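Long-range contact in Exo-poly-alpha-D-galacturonosidase (Thermotoga maritima, PDB 3JUR), which probably hydrolyses polygalacturonan, the acidic backbone of pectin, as an exo-acting polygalacturonase of glycosyl hydrolase family 28: residues 247-258 and 281-292. Residues are numbered along the deposited sequence; the frame is centred on the assembly and turned at random.
Sequences KYMLIEKCRFDT and EYILVRDNLVIS
F256 lies against V290 of the neighbouring strand, its CD2 3.7 Å from V290 CG2, while N288 CB and L289 O sit at the ring's edge. With CG anti to the carbonyl carbon (chi1 -59°), the phenyl is directed so that its CE2 reaches N288. Y282 repeats Y248: the rings lie side by side, planes 11° apart but slid so far that they barely overlap, and Y248 CD1 touches Y282 CB at 3.6 Å. Helix 6-16 lies against this end, where E13 OE2 is hydrogen-bonded to Y248 OH. I251 and V285 also lie side by side, pointing the same way, with I251 CD1 nearest V285 CG2.

Parallel strands in matching register, with side chains aligned from one coil to the next (Y248 on Y282, L250 on L284), belong to the right-handed parallel beta-helix of family 28, and these segments come from successive coils. At the bend between strands 249-252 and 255-258, N288 stitches the coils together. N288 OD1 accepts C254 N at 2.9 Å. N288 ND2 gives a nearly straight bond to I251 O (3.1 Å), arriving from above the carbonyl plane; that oxygen also takes R286 N. A second asparagine, N317, continues this ladder, receiving N288 ND2 on its OD1.

On the outer side R286 grips E252 side-on: R286 NE (2.9 Å) and NH2 (3.1 Å) both point to E252 OE1, with carboxylate and guanidinium only 22° from coplanar. R286 NH1 makes a further salt bridge with E11 OE2 of helix 6-16. A leucine in place of R286 would probably leave the carboxylates of E252 and E11 without this shared charge partner. Farther along, S292 OG donates to D257 OD1 at 2.8 Å.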
ATOM      1  N   LYS D 247     -26.080  13.651 -31.611  1.00 24.70           N
ATOM      2  CA  LYS D 247     -26.948  13.426 -30.458  1.00 24.80           C
ATOM      3  C   LYS D 247     -27.530  12.008 -30.514  1.00 24.46           C
ATOM      4  O   LYS D 247     -28.039  11.591 -31.553  1.00 24.34           O
ATOM      5  CB  LYS D 247     -28.081  14.464 -30.438  1.00 24.72           C
ATOM      6  CG  LYS D 247     -28.889  14.486 -29.147  1.00 25.30           C
ATOM      7  CD  LYS D 247     -29.959  15.576 -29.151  1.00 26.03           C
ATOM      8  CE  LYS D 247     -30.791  15.527 -27.873  1.00 27.39           C
ATOM      9  NZ  LYS D 247     -31.765  16.655 -27.751  1.00 28.61           N
ATOM     10  N   TYR D 248     -27.463  11.292 -29.392  1.00 23.99           N
ATOM     11  CA  TYR D 248     -27.940   9.903 -29.282  1.00 24.23           C
ATOM     12  C   TYR D 248     -27.172   8.975 -30.207  1.00 24.02           C
ATOM     13  O   TYR D 248     -27.597   8.690 -31.337  1.00 24.13           O
ATOM     14  CB  TYR D 248     -29.451   9.778 -29.530  1.00 24.20           C
ATOM     15  CG  TYR D 248     -30.308  10.586 -28.593  1.00 25.18           C
ATOM     16  CD1 TYR D 248     -30.258  10.377 -27.219  1.00 26.11           C
ATOM     17  CD2 TYR D 248     -31.202  11.540 -29.085  1.00 26.05           C
ATOM     18  CE1 TYR D 248     -31.056  11.118 -26.348  1.00 27.13           C
ATOM     19  CE2 TYR D 248     -32.008  12.282 -28.225  1.00 27.35           C
ATOM     20  CZ  TYR D 248     -31.923  12.069 -26.857  1.00 27.82           C
ATOM     21  OH  TYR D 248     -32.707  12.798 -25.993  1.00 28.73           O
ATOM     22  N   MET D 249     -26.028   8.521 -29.718  1.00 23.92           N
ATOM     23  CA  MET D 249     -25.157   7.652 -30.478  1.00 23.88           C
ATOM     24  C   MET D 249     -24.657   6.520 -29.600  1.00 23.51           C
ATOM     25  O   MET D 249     -24.369   6.719 -28.409  1.00 23.77           O
ATOM     26  CB  MET D 249     -23.985   8.451 -31.049  1.00 24.07           C
ATOM     27  CG  MET D 249     -23.010   7.648 -31.892  1.00 26.05           C
ATOM     28  SD  MET D 249     -21.947   8.741 -32.851  1.00 29.13           S
ATOM     29  CE  MET D 249     -20.723   7.595 -33.433  1.00 31.20           C
ATOM     30  N   LEU D 250     -24.565   5.337 -30.201  1.00 22.98           N
ATOM     31  CA  LEU D 250     -23.997   4.162 -29.556  1.00 22.62           C
ATOM     32  C   LEU D 250     -22.821   3.640 -30.362  1.00 22.59           C
ATOM     33  O   LEU D 250     -22.912   3.473 -31.579  1.00 23.29           O
ATOM     34  CB  LEU D 250     -25.063   3.068 -29.392  1.00 22.48           C
ATOM     35  CG  LEU D 250     -24.614   1.677 -28.938  1.00 21.64           C
ATOM     36  CD1 LEU D 250     -24.007   1.709 -27.520  1.00 20.85           C
ATOM     37  CD2 LEU D 250     -25.783   0.696 -29.021  1.00 21.41           C
ATOM     38  N   ILE D 251     -21.710   3.417 -29.678  1.00 22.34           N
ATOM     39  CA  ILE D 251     -20.525   2.787 -30.261  1.00 22.23           C
ATOM     40  C   ILE D 251     -20.209   1.606 -29.354  1.00 22.15           C
ATOM     41  O   ILE D 251     -19.862   1.795 -28.185  1.00 21.35           O
ATOM     42  CB  ILE D 251     -19.296   3.738 -30.299  1.00 22.09           C
ATOM     43  CG1 ILE D 251     -19.606   5.014 -31.094  1.00 22.38           C
ATOM     44  CG2 ILE D 251     -18.077   3.006 -30.870  1.00 21.89           C
ATOM     45  CD1 ILE D 251     -18.615   6.175 -30.863  1.00 22.21           C
ATOM     46  N   GLU D 252     -20.348   0.395 -29.888  1.00 22.19           N
ATOM     47  CA  GLU D 252     -20.199  -0.807 -29.071  1.00 22.44           C
ATOM     48  C   GLU D 252     -19.562  -1.958 -29.835  1.00 22.87           C
ATOM     49  O   GLU D 252     -19.700  -2.056 -31.059  1.00 22.45           O
ATOM     50  CB  GLU D 252     -21.552  -1.224 -28.462  1.00 22.47           C
ATOM     51  CG  GLU D 252     -22.594  -1.754 -29.456  1.00 22.72           C
ATOM     52  CD  GLU D 252     -23.819  -2.357 -28.768  1.00 24.94           C
ATOM     53  OE1 GLU D 252     -23.926  -2.269 -27.518  1.00 25.29           O
ATOM     54  OE2 GLU D 252     -24.678  -2.934 -29.477  1.00 24.99           O
ATOM     55  N   LYS D 253     -18.844  -2.810 -29.105  1.00 23.54           N
ATOM     56  CA  LYS D 253     -18.275  -4.051 -29.648  1.00 24.53           C
ATOM     57  C   LYS D 253     -17.322  -3.845 -30.832  1.00 24.50           C
ATOM     58  O   LYS D 253     -17.131  -4.752 -31.642  1.00 25.13           O
ATOM     59  CB  LYS D 253     -19.403  -5.037 -30.010  1.00 25.27           C
ATOM     60  CG  LYS D 253     -19.985  -5.802 -28.824  1.00 27.56           C
ATOM     61  CD  LYS D 253     -19.219  -7.107 -28.601  1.00 31.80           C
ATOM     62  CE  LYS D 253     -19.058  -7.434 -27.110  1.00 34.35           C
ATOM     63  NZ  LYS D 253     -20.292  -8.037 -26.527  1.00 34.60           N
ATOM     64  N   CYS D 254     -16.723  -2.659 -30.929  1.00 24.31           N
ATOM     65  CA  CYS D 254     -15.782  -2.351 -32.011  1.00 24.44           C
ATOM     66  C   CYS D 254     -14.320  -2.627 -31.624  1.00 24.91           C
ATOM     67  O   CYS D 254     -13.967  -2.626 -30.439  1.00 24.98           O
ATOM     68  CB  CYS D 254     -15.935  -0.892 -32.469  1.00 24.08           C
ATOM     69  SG  CYS D 254     -17.594  -0.441 -33.069  1.00 23.36           S
ATOM     70  N   ARG D 255     -13.490  -2.855 -32.642  1.00 25.16           N
ATOM     71  CA  ARG D 255     -12.044  -3.035 -32.493  1.00 25.62           C
ATOM     72  C   ARG D 255     -11.302  -1.893 -33.195  1.00 25.30           C
ATOM     73  O   ARG D 255     -11.624  -1.559 -34.340  1.00 25.05           O
ATOM     74  CB  ARG D 255     -11.607  -4.386 -33.078  1.00 26.08           C
ATOM     75  CG  ARG D 255     -10.099  -4.507 -33.306  1.00 28.62           C
ATOM     76  CD  ARG D 255      -9.381  -5.233 -32.177  1.00 33.37           C
ATOM     77  NE  ARG D 255      -9.104  -6.611 -32.574  1.00 36.87           N
ATOM     78  CZ  ARG D 255      -7.899  -7.103 -32.850  1.00 38.75           C
ATOM     79  NH1 ARG D 255      -6.811  -6.347 -32.746  1.00 39.10           N
ATOM     80  NH2 ARG D 255      -7.783  -8.374 -33.218  1.00 40.22           N
ATOM     81  N   PHE D 256     -10.308  -1.315 -32.510  1.00 24.84           N
ATOM     82  CA  PHE D 256      -9.564  -0.147 -33.003  1.00 24.42           C
ATOM     83  C   PHE D 256      -8.051  -0.318 -32.957  1.00 24.73           C
ATOM     84  O   PHE D 256      -7.484  -0.715 -31.932  1.00 24.35           O
ATOM     85  CB  PHE D 256      -9.866   1.102 -32.166  1.00 24.20           C
ATOM     86  CG  PHE D 256     -11.314   1.499 -32.130  1.00 23.76           C
ATOM     87  CD1 PHE D 256     -11.814   2.428 -33.039  1.00 23.39           C
ATOM     88  CD2 PHE D 256     -12.162   0.984 -31.156  1.00 23.33           C
ATOM     89  CE1 PHE D 256     -13.151   2.810 -32.996  1.00 23.82           C
ATOM     90  CE2 PHE D 256     -13.491   1.366 -31.090  1.00 23.38           C
ATOM     91  CZ  PHE D 256     -13.995   2.272 -32.022  1.00 24.58           C
ATOM     92  N   ASP D 257      -7.416   0.018 -34.075  1.00 24.55           N
ATOM     93  CA  ASP D 257      -5.994   0.315 -34.138  1.00 25.01           C
ATOM     94  C   ASP D 257      -5.884   1.598 -34.974  1.00 25.29           C
ATOM     95  O   ASP D 257      -6.082   1.565 -36.200  1.00 25.68           O
ATOM     96  CB  ASP D 257      -5.238  -0.835 -34.795  1.00 24.92           C
ATOM     97  CG  ASP D 257      -3.727  -0.653 -34.751  1.00 25.44           C
ATOM     98  OD1 ASP D 257      -3.231   0.338 -34.171  1.00 25.24           O
ATOM     99  OD2 ASP D 257      -3.033  -1.526 -35.302  1.00 24.69           O
ATOM    100  N   THR D 258      -5.609   2.722 -34.307  1.00 24.97           N
ATOM    101  CA  THR D 258      -5.721   4.040 -34.949  1.00 25.02           C
ATOM    102  C   THR D 258      -4.430   4.845 -34.936  1.00 25.10           C
ATOM    103  O   THR D 258      -3.593   4.669 -34.059  1.00 25.36           O
ATOM    104  CB  THR D 258      -6.858   4.889 -34.333  1.00 24.83           C
ATOM    105  OG1 THR D 258      -6.643   5.062 -32.925  1.00 25.40           O
ATOM    106  CG2 THR D 258      -8.199   4.227 -34.550  1.00 24.60           C
ATOM    107  N   GLU D 281     -23.810  15.222 -27.636  1.00 23.02           N
ATOM    108  CA  GLU D 281     -24.425  14.868 -26.363  1.00 23.21           C
ATOM    109  C   GLU D 281     -25.155  13.530 -26.438  1.00 22.84           C
ATOM    110  O   GLU D 281     -25.653  13.136 -27.498  1.00 22.69           O
ATOM    111  CB  GLU D 281     -25.365  15.982 -25.870  1.00 23.43           C
ATOM    112  CG  GLU D 281     -26.500  16.317 -26.822  1.00 25.97           C
ATOM    113  CD  GLU D 281     -27.441  17.382 -26.284  1.00 28.96           C
ATOM    114  OE1 GLU D 281     -28.222  17.943 -27.099  1.00 29.84           O
ATOM    115  OE2 GLU D 281     -27.405  17.648 -25.060  1.00 30.09           O
ATOM    116  N   TYR D 282     -25.207  12.840 -25.301  1.00 22.36           N
ATOM    117  CA  TYR D 282     -25.847  11.534 -25.194  1.00 21.83           C
ATOM    118  C   TYR D 282     -25.172  10.524 -26.116  1.00 21.38           C
ATOM    119  O   TYR D 282     -25.786   9.980 -27.036  1.00 21.46           O
ATOM    120  CB  TYR D 282     -27.357  11.646 -25.447  1.00 22.30           C
ATOM    121  CG  TYR D 282     -28.101  12.402 -24.368  1.00 23.43           C
ATOM    122  CD1 TYR D 282     -28.086  11.957 -23.046  1.00 24.75           C
ATOM    123  CD2 TYR D 282     -28.844  13.548 -24.667  1.00 25.22           C
ATOM    124  CE1 TYR D 282     -28.775  12.639 -22.040  1.00 25.37           C
ATOM    125  CE2 TYR D 282     -29.545  14.236 -23.665  1.00 26.03           C
ATOM    126  CZ  TYR D 282     -29.492  13.771 -22.356  1.00 26.34           C
ATOM    127  OH  TYR D 282     -30.172  14.429 -21.356  1.00 29.13           O
ATOM    128  N   ILE D 283     -23.880  10.322 -25.870  1.00 21.11           N
ATOM    129  CA  ILE D 283     -23.047   9.379 -26.609  1.00 20.22           C
ATOM    130  C   ILE D 283     -22.646   8.262 -25.654  1.00 19.94           C
ATOM    131  O   ILE D 283     -22.093   8.521 -24.575  1.00 19.08           O
ATOM    132  CB  ILE D 283     -21.739  10.031 -27.172  1.00 20.74           C
ATOM    133  CG1 ILE D 283     -21.978  11.437 -27.768  1.00 21.35           C
ATOM    134  CG2 ILE D 283     -21.043   9.089 -28.174  1.00 19.76           C
ATOM    135  CD1 ILE D 283     -22.855  11.488 -28.999  1.00 22.67           C
ATOM    136  N   LEU D 284     -22.938   7.027 -26.056  1.00 19.53           N
ATOM    137  CA  LEU D 284     -22.615   5.850 -25.271  1.00 19.26           C
ATOM    138  C   LEU D 284     -21.537   5.049 -25.997  1.00 19.47           C
ATOM    139  O   LEU D 284     -21.711   4.667 -27.154  1.00 19.36           O
ATOM    140  CB  LEU D 284     -23.873   5.001 -25.021  1.00 19.38           C
ATOM    141  CG  LEU D 284     -23.740   3.705 -24.217  1.00 18.01           C
ATOM    142  CD1 LEU D 284     -23.236   3.985 -22.788  1.00 16.11           C
ATOM    143  CD2 LEU D 284     -25.074   2.988 -24.180  1.00 17.78           C
ATOM    144  N   VAL D 285     -20.415   4.833 -25.315  1.00 19.41           N
ATOM    145  CA  VAL D 285     -19.284   4.074 -25.856  1.00 19.50           C
ATOM    146  C   VAL D 285     -19.036   2.889 -24.917  1.00 19.76           C
ATOM    147  O   VAL D 285     -18.572   3.080 -23.789  1.00 19.81           O
ATOM    148  CB  VAL D 285     -18.019   4.967 -25.944  1.00 19.85           C
ATOM    149  CG1 VAL D 285     -16.825   4.209 -26.559  1.00 19.27           C
ATOM    150  CG2 VAL D 285     -18.325   6.238 -26.743  1.00 18.91           C
ATOM    151  N   ARG D 286     -19.366   1.673 -25.356  1.00 19.25           N
ATOM    152  CA  ARG D 286     -19.278   0.522 -24.448  1.00 19.42           C
ATOM    153  C   ARG D 286     -18.792  -0.764 -25.118  1.00 19.77           C
ATOM    154  O   ARG D 286     -19.003  -0.971 -26.325  1.00 19.31           O
ATOM    155  CB  ARG D 286     -20.630   0.280 -23.761  1.00 18.86           C
ATOM    156  CG  ARG D 286     -21.727  -0.159 -24.713  1.00 18.77           C
ATOM    157  CD  ARG D 286     -23.059  -0.335 -24.002  1.00 18.62           C
ATOM    158  NE  ARG D 286     -24.016  -1.042 -24.843  1.00 18.52           N
ATOM    159  CZ  ARG D 286     -25.278  -1.288 -24.499  1.00 19.34           C
ATOM    160  NH1 ARG D 286     -25.750  -0.860 -23.337  1.00 17.75           N
ATOM    161  NH2 ARG D 286     -26.076  -1.949 -25.330  1.00 19.65           N
ATOM    162  N   ASP D 287     -18.164  -1.631 -24.316  1.00 19.95           N
ATOM    163  CA  ASP D 287     -17.734  -2.969 -24.757  1.00 20.70           C
ATOM    164  C   ASP D 287     -16.803  -2.964 -25.981  1.00 20.62           C
ATOM    165  O   ASP D 287     -16.838  -3.897 -26.796  1.00 21.05           O
ATOM    166  CB  ASP D 287     -18.953  -3.878 -25.041  1.00 20.49           C
ATOM    167  CG  ASP D 287     -19.959  -3.895 -23.901  1.00 22.04           C
ATOM    168  OD1 ASP D 287     -19.552  -4.053 -22.726  1.00 22.31           O
ATOM    169  OD2 ASP D 287     -21.167  -3.759 -24.190  1.00 22.85           O
ATOM    170  N   ASN D 288     -15.985  -1.925 -26.108  1.00 20.42           N
ATOM    171  CA  ASN D 288     -15.035  -1.814 -27.214  1.00 20.25           C
ATOM    172  C   ASN D 288     -13.639  -2.254 -26.826  1.00 20.43           C
ATOM    173  O   ASN D 288     -13.302  -2.317 -25.637  1.00 20.66           O
ATOM    174  CB  ASN D 288     -14.968  -0.382 -27.743  1.00 19.93           C
ATOM    175  CG  ASN D 288     -16.302   0.116 -28.231  1.00 20.43           C
ATOM    176  OD1 ASN D 288     -16.795  -0.311 -29.275  1.00 20.53           O
ATOM    177  ND2 ASN D 288     -16.891   1.034 -27.484  1.00 18.94           N
ATOM    178  N   LEU D 289     -12.828  -2.537 -27.845  1.00 19.98           N
ATOM    179  CA  LEU D 289     -11.461  -2.982 -27.650  1.00 20.20           C
ATOM    180  C   LEU D 289     -10.505  -2.178 -28.526  1.00 20.33           C
ATOM    181  O   LEU D 289     -10.619  -2.187 -29.751  1.00 20.01           O
ATOM    182  CB  LEU D 289     -11.335  -4.484 -27.942  1.00 20.26           C
ATOM    183  CG  LEU D 289      -9.941  -5.126 -27.904  1.00 19.36           C
ATOM    184  CD1 LEU D 289      -9.282  -4.975 -26.514  1.00 17.56           C
ATOM    185  CD2 LEU D 289      -9.988  -6.587 -28.335  1.00 20.10           C
ATOM    186  N   VAL D 290      -9.583  -1.467 -27.883  1.00 20.53           N
ATOM    187  CA  VAL D 290      -8.521  -0.766 -28.596  1.00 21.01           C
ATOM    188  C   VAL D 290      -7.200  -1.456 -28.265  1.00 21.60           C
ATOM    189  O   VAL D 290      -6.781  -1.469 -27.113  1.00 21.84           O
ATOM    190  CB  VAL D 290      -8.446   0.744 -28.207  1.00 20.85           C
ATOM    191  CG1 VAL D 290      -7.370   1.486 -29.046  1.00 20.57           C
ATOM    192  CG2 VAL D 290      -9.810   1.418 -28.356  1.00 21.04           C
ATOM    193  N   ILE D 291      -6.560  -2.055 -29.263  1.00 21.99           N
ATOM    194  CA  ILE D 291      -5.183  -2.537 -29.087  1.00 22.67           C
ATOM    195  C   ILE D 291      -4.338  -1.785 -30.098  1.00 22.88           C
ATOM    196  O   ILE D 291      -4.333  -2.108 -31.289  1.00 22.50           O
ATOM    197  CB  ILE D 291      -5.032  -4.071 -29.256  1.00 22.61           C
ATOM    198  CG1 ILE D 291      -5.979  -4.818 -28.309  1.00 22.31           C
ATOM    199  CG2 ILE D 291      -3.572  -4.489 -29.043  1.00 22.37           C
ATOM    200  CD1 ILE D 291      -6.017  -6.340 -28.525  1.00 23.10           C
ATOM    201  N   SER D 292      -3.654  -0.752 -29.617  1.00 23.25           N
ATOM    202  CA  SER D 292      -3.075   0.231 -30.518  1.00 24.11           C
ATOM    203  C   SER D 292      -1.963   1.055 -29.878  1.00 24.23           C
ATOM    204  O   SER D 292      -2.223   2.017 -29.154  1.00 24.53           O
ATOM    205  CB  SER D 292      -4.187   1.152 -31.037  1.00 23.76           C
ATOM    206  OG  SER D 292      -3.694   2.056 -32.004  1.00 25.82           O
TER
HETATM  207  O   HOH W   1     -26.529  -4.181 -27.908  1.00 35.06           O
HETATM  208  O   HOH W   2      -6.539  -3.613 -32.735  1.00 34.24           O